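Local coordinates for endolysin (Escherichia coli O157 typing phage 15, PDB 7M5I), which probably cleaves the beta-1,4 glycosidic bonds of host peptidoglycan as a phage lysozyme, helping to lyse the infected cell and release new virions, at residues A[64-75]-A[92-103]. Sequence-based numbering, arbitrary orientation.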
loop_
_atom_site.group_PDB
_atom_site.type_symbol
_atom_site.label_atom_id
_atom_site.label_comp_id
_atom_site.label_asym_id
_atom_site.label_seq_id
_atom_site.Cartn_x
_atom_site.Cartn_y
_atom_site.Cartn_z
ATOM N N LEU A 64 3.871 -11.585 -0.273
ATOM C CA LEU A 64 3.558 -10.145 -0.508
ATOM C C LEU A 64 2.899 -10.049 -1.908
ATOM O O LEU A 64 1.840 -9.353 -2.029
ATOM C CB LEU A 64 4.796 -9.269 -0.433
ATOM C CG LEU A 64 4.561 -7.792 -0.770
ATOM C CD1 LEU A 64 3.660 -7.147 0.265
ATOM C CD2 LEU A 64 5.890 -7.056 -0.874
ATOM N N LEU A 65 3.443 -10.727 -2.902
ATOM C CA LEU A 65 2.844 -10.756 -4.266
ATOM C C LEU A 65 1.390 -11.254 -4.195
ATOM O O LEU A 65 0.534 -10.643 -4.867
ATOM C CB LEU A 65 3.677 -11.620 -5.205
ATOM C CG LEU A 65 5.004 -11.007 -5.647
ATOM C CD1 LEU A 65 5.832 -12.026 -6.403
ATOM C CD2 LEU A 65 4.777 -9.737 -6.452
ATOM N N ALA A 66 1.128 -12.281 -3.406
ATOM C CA ALA A 66 -0.228 -12.872 -3.318
ATOM C C ALA A 66 -1.132 -11.846 -2.606
ATOM O O ALA A 66 -2.261 -11.656 -3.077
ATOM C CB ALA A 66 -0.201 -14.174 -2.579
ATOM N N ASP A 67 -0.628 -11.208 -1.540
ATOM C CA ASP A 67 -1.334 -10.205 -0.703
ATOM C C ASP A 67 -1.778 -9.020 -1.600
ATOM O O ASP A 67 -2.910 -8.490 -1.377
ATOM C CB ASP A 67 -0.441 -9.589 0.374
ATOM C CG ASP A 67 -0.075 -10.412 1.610
ATOM O OD1 ASP A 67 -0.822 -11.403 1.866
ATOM O OD2 ASP A 67 1.043 -10.049 2.293
ATOM N N VAL A 68 -0.912 -8.535 -2.501
ATOM C CA VAL A 68 -1.143 -7.205 -3.158
ATOM C C VAL A 68 -2.099 -7.398 -4.345
ATOM O O VAL A 68 -2.618 -6.418 -4.818
ATOM C CB VAL A 68 0.091 -6.446 -3.676
ATOM C CG1 VAL A 68 1.054 -6.100 -2.570
ATOM C CG2 VAL A 68 0.792 -7.157 -4.774
ATOM N N GLU A 69 -2.330 -8.614 -4.805
ATOM C CA GLU A 69 -3.043 -8.922 -6.074
ATOM C C GLU A 69 -4.421 -8.245 -6.092
ATOM O O GLU A 69 -4.755 -7.588 -7.108
ATOM C CB GLU A 69 -3.079 -10.430 -6.281
ATOM C CG GLU A 69 -3.238 -10.847 -7.715
ATOM C CD GLU A 69 -3.463 -12.354 -7.857
ATOM O OE1 GLU A 69 -3.086 -13.115 -6.914
ATOM O OE2 GLU A 69 -4.070 -12.755 -8.870
ATOM N N LYS A 70 -5.195 -8.354 -5.014
ATOM C CA LYS A 70 -6.581 -7.814 -5.010
ATOM C C LYS A 70 -6.526 -6.290 -5.009
ATOM O O LYS A 70 -7.537 -5.671 -5.429
ATOM C CB LYS A 70 -7.410 -8.394 -3.861
ATOM C CG LYS A 70 -6.964 -7.973 -2.468
ATOM C CD LYS A 70 -7.849 -8.543 -1.331
ATOM C CE LYS A 70 -7.891 -7.558 -0.182
ATOM N NZ LYS A 70 -8.632 -8.043 1.006
ATOM N N PHE A 71 -5.453 -5.676 -4.526
ATOM C CA PHE A 71 -5.263 -4.211 -4.465
ATOM C C PHE A 71 -4.888 -3.656 -5.833
ATOM O O PHE A 71 -5.445 -2.586 -6.214
ATOM C CB PHE A 71 -4.256 -3.808 -3.372
ATOM C CG PHE A 71 -4.735 -4.219 -1.991
ATOM C CD1 PHE A 71 -4.475 -5.491 -1.513
ATOM C CD2 PHE A 71 -5.500 -3.382 -1.206
ATOM C CE1 PHE A 71 -4.886 -5.877 -0.240
ATOM C CE2 PHE A 71 -5.906 -3.758 0.059
ATOM C CZ PHE A 71 -5.605 -5.013 0.539
ATOM N N VAL A 72 -4.025 -4.348 -6.542
ATOM C CA VAL A 72 -3.736 -4.070 -7.973
ATOM C C VAL A 72 -5.071 -4.122 -8.760
ATOM O O VAL A 72 -5.367 -3.156 -9.549
ATOM C CB VAL A 72 -2.707 -5.081 -8.511
ATOM C CG1 VAL A 72 -2.531 -4.956 -10.008
ATOM C CG2 VAL A 72 -1.359 -4.934 -7.788
ATOM N N ALA A 73 -5.870 -5.168 -8.555
ATOM C CA ALA A 73 -7.147 -5.346 -9.282
ATOM C C ALA A 73 -8.041 -4.135 -8.985
ATOM O O ALA A 73 -8.639 -3.567 -9.917
ATOM C CB ALA A 73 -7.822 -6.662 -8.939
ATOM N N ALA A 74 -8.164 -3.768 -7.720
ATOM C CA ALA A 74 -9.078 -2.695 -7.291
ATOM C C ALA A 74 -8.619 -1.357 -7.886
ATOM O O ALA A 74 -9.488 -0.515 -8.246
ATOM C CB ALA A 74 -9.153 -2.626 -5.773
ATOM N N VAL A 75 -7.327 -1.087 -7.898
ATOM C CA VAL A 75 -6.861 0.218 -8.449
ATOM C C VAL A 75 -7.162 0.241 -9.968
ATOM O O VAL A 75 -7.640 1.280 -10.467
ATOM C CB VAL A 75 -5.396 0.500 -8.084
ATOM C CG1 VAL A 75 -4.874 1.748 -8.778
ATOM C CG2 VAL A 75 -5.266 0.654 -6.578
ATOM N N VAL A 92 -1.374 2.013 -5.808
ATOM C CA VAL A 92 -1.451 0.618 -5.253
ATOM C C VAL A 92 -0.810 0.601 -3.867
ATOM O O VAL A 92 -1.451 0.112 -2.937
ATOM C CB VAL A 92 -0.795 -0.412 -6.186
ATOM C CG1 VAL A 92 -0.665 -1.789 -5.523
ATOM C CG2 VAL A 92 -1.623 -0.558 -7.457
ATOM N N SER A 93 0.383 1.197 -3.715
ATOM C CA SER A 93 1.034 1.299 -2.367
ATOM C C SER A 93 0.060 1.898 -1.332
ATOM O O SER A 93 -0.114 1.329 -0.221
ATOM C CB SER A 93 2.307 2.043 -2.435
ATOM O OG SER A 93 2.922 2.075 -1.151
ATOM N N GLU A 94 -0.570 3.011 -1.620
ATOM C CA GLU A 94 -1.454 3.691 -0.656
ATOM C C GLU A 94 -2.703 2.838 -0.405
ATOM O O GLU A 94 -3.119 2.705 0.810
ATOM C CB GLU A 94 -1.817 5.102 -1.097
ATOM C CG GLU A 94 -2.721 5.793 -0.100
ATOM C CD GLU A 94 -2.655 7.285 0.010
ATOM O OE1 GLU A 94 -3.434 7.880 0.810
ATOM O OE2 GLU A 94 -1.784 7.874 -0.641
ATOM N N THR A 95 -3.287 2.264 -1.464
ATOM C CA THR A 95 -4.512 1.450 -1.312
ATOM C C THR A 95 -4.192 0.205 -0.459
ATOM O O THR A 95 -5.050 -0.198 0.335
ATOM C CB THR A 95 -5.075 1.039 -2.687
ATOM O OG1 THR A 95 -5.295 2.232 -3.423
ATOM C CG2 THR A 95 -6.364 0.268 -2.573
ATOM N N TYR A 96 -3.010 -0.360 -0.620
ATOM C CA TYR A 96 -2.565 -1.538 0.145
ATOM C C TYR A 96 -2.566 -1.234 1.649
ATOM O O TYR A 96 -2.774 -2.147 2.489
ATOM C CB TYR A 96 -1.181 -1.968 -0.327
ATOM C CG TYR A 96 -0.778 -3.288 0.278
ATOM C CD1 TYR A 96 -1.592 -4.392 0.065
ATOM C CD2 TYR A 96 0.350 -3.449 1.055
ATOM C CE1 TYR A 96 -1.278 -5.630 0.594
ATOM C CE2 TYR A 96 0.690 -4.680 1.593
ATOM C CZ TYR A 96 -0.123 -5.778 1.357
ATOM O OH TYR A 96 0.064 -7.011 1.922
ATOM N N ASN A 97 -2.370 0.027 2.009
ATOM C CA ASN A 97 -2.335 0.485 3.419
ATOM C C ASN A 97 -3.725 0.909 3.866
ATOM O O ASN A 97 -4.169 0.508 4.970
ATOM C CB ASN A 97 -1.259 1.566 3.544
ATOM C CG ASN A 97 -1.176 2.183 4.921
ATOM O OD1 ASN A 97 -1.389 3.363 5.080
ATOM N ND2 ASN A 97 -0.990 1.342 5.934
ATOM N N ILE A 98 -4.460 1.694 3.095
ATOM C CA ILE A 98 -5.739 2.264 3.592
ATOM C C ILE A 98 -6.923 1.313 3.315
ATOM O O ILE A 98 -7.955 1.467 3.985
ATOM C CB ILE A 98 -6.013 3.681 3.079
ATOM C CG1 ILE A 98 -6.358 3.696 1.580
ATOM C CG2 ILE A 98 -4.867 4.599 3.440
ATOM C CD1 ILE A 98 -6.779 5.016 1.077
ATOM N N GLY A 99 -6.759 0.378 2.400
ATOM C CA GLY A 99 -7.772 -0.595 1.977
ATOM C C GLY A 99 -8.566 -0.121 0.760
ATOM O O GLY A 99 -8.602 1.098 0.463
ATOM N N ILE A 100 -9.299 -1.054 0.204
ATOM C CA ILE A 100 -10.006 -0.903 -1.095
ATOM C C ILE A 100 -11.132 0.112 -0.943
ATOM O O ILE A 100 -11.195 1.040 -1.754
ATOM C CB ILE A 100 -10.458 -2.279 -1.609
ATOM C CG1 ILE A 100 -9.247 -3.139 -1.995
ATOM C CG2 ILE A 100 -11.413 -2.086 -2.785
ATOM C CD1 ILE A 100 -9.589 -4.536 -2.437
ATOM N N THR A 101 -12.047 -0.072 0.023
ATOM C CA THR A 101 -13.200 0.837 0.197
ATOM C C THR A 101 -12.744 2.282 0.389
ATOM O O THR A 101 -13.367 3.179 -0.245
ATOM C CB THR A 101 -14.145 0.405 1.320
ATOM O OG1 THR A 101 -14.722 -0.804 0.851
ATOM C CG2 THR A 101 -15.216 1.438 1.564
ATOM N N ALA A 102 -11.678 2.512 1.164
ATOM C CA ALA A 102 -11.230 3.885 1.473
ATOM C C ALA A 102 -10.742 4.523 0.164
ATOM O O ALA A 102 -11.026 5.704 -0.064
ATOM C CB ALA A 102 -10.111 3.816 2.486
ATOM N N MET A 103 -9.960 3.771 -0.607
ATOM C CA MET A 103 -9.439 4.274 -1.915
ATOM C C MET A 103 -10.626 4.572 -2.831
ATOM O O MET A 103 -10.642 5.641 -3.468
ATOM C CB MET A 103 -8.505 3.250 -2.552
ATOM C CG MET A 103 -8.045 3.620 -3.963
ATOM S SD MET A 103 -9.213 3.182 -5.274
ATOM C CE MET A 103 -9.130 1.406 -5.239
#
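In this phage lysozyme fold of glycosyl hydrolase family 24, the long helix 57-78 packs across the end of helix 85-98, and the meeting is built round two aromatic rings, F71 and Y96. The axes of segments 64-75 and 92-98 approach to 9.2 Å at 114°, too steep for side chains to pair off over many turns, so one large knob does much of the work. Y96 is that knob, set among L64, D67, V68 and F71. With its CG anti to the backbone N (chi1 -171°), its ring reaches back along helix 57-78 and turns an edge to the face of F71 in a T-shaped stack, centroids 5.0 Å apart and planes at 88°. The CA of Y96 lies over the F71 ring as well, a CH-pi contact 4.1 Å from the centroid. A second CH-pi contact comes from V68, whose CG1 stands over a face of the tyrosine ring, 4.0 Å from the centroid. The phenol OH ends beside the CB and carboxylate of D67, while D67 OD2 has its hydrogen bond with T41 OG1. This end of the contact borders the probable active site, for the Y96 side chain comes within about 4 Å of that of E21, a predicted proton donor or acceptor.

G99, whose phi is positive, follows helix 85-98 and occupies the N-cap position of helix 100-104, and its CA sits at the edge of the F71 ring. The chain's turn brings I100 against F71 and A74, with I100 CG2 3.8 Å from A74 CB. Nearby, V92 CG2 meets V75 CG2 at 3.9 Å. V75 CG2 also touches T95 OG1, which hydrogen-bonds to L91 O. Bent at chi2 and chi3, M103 brings its CE methyl to 3.6 Å from A74 O.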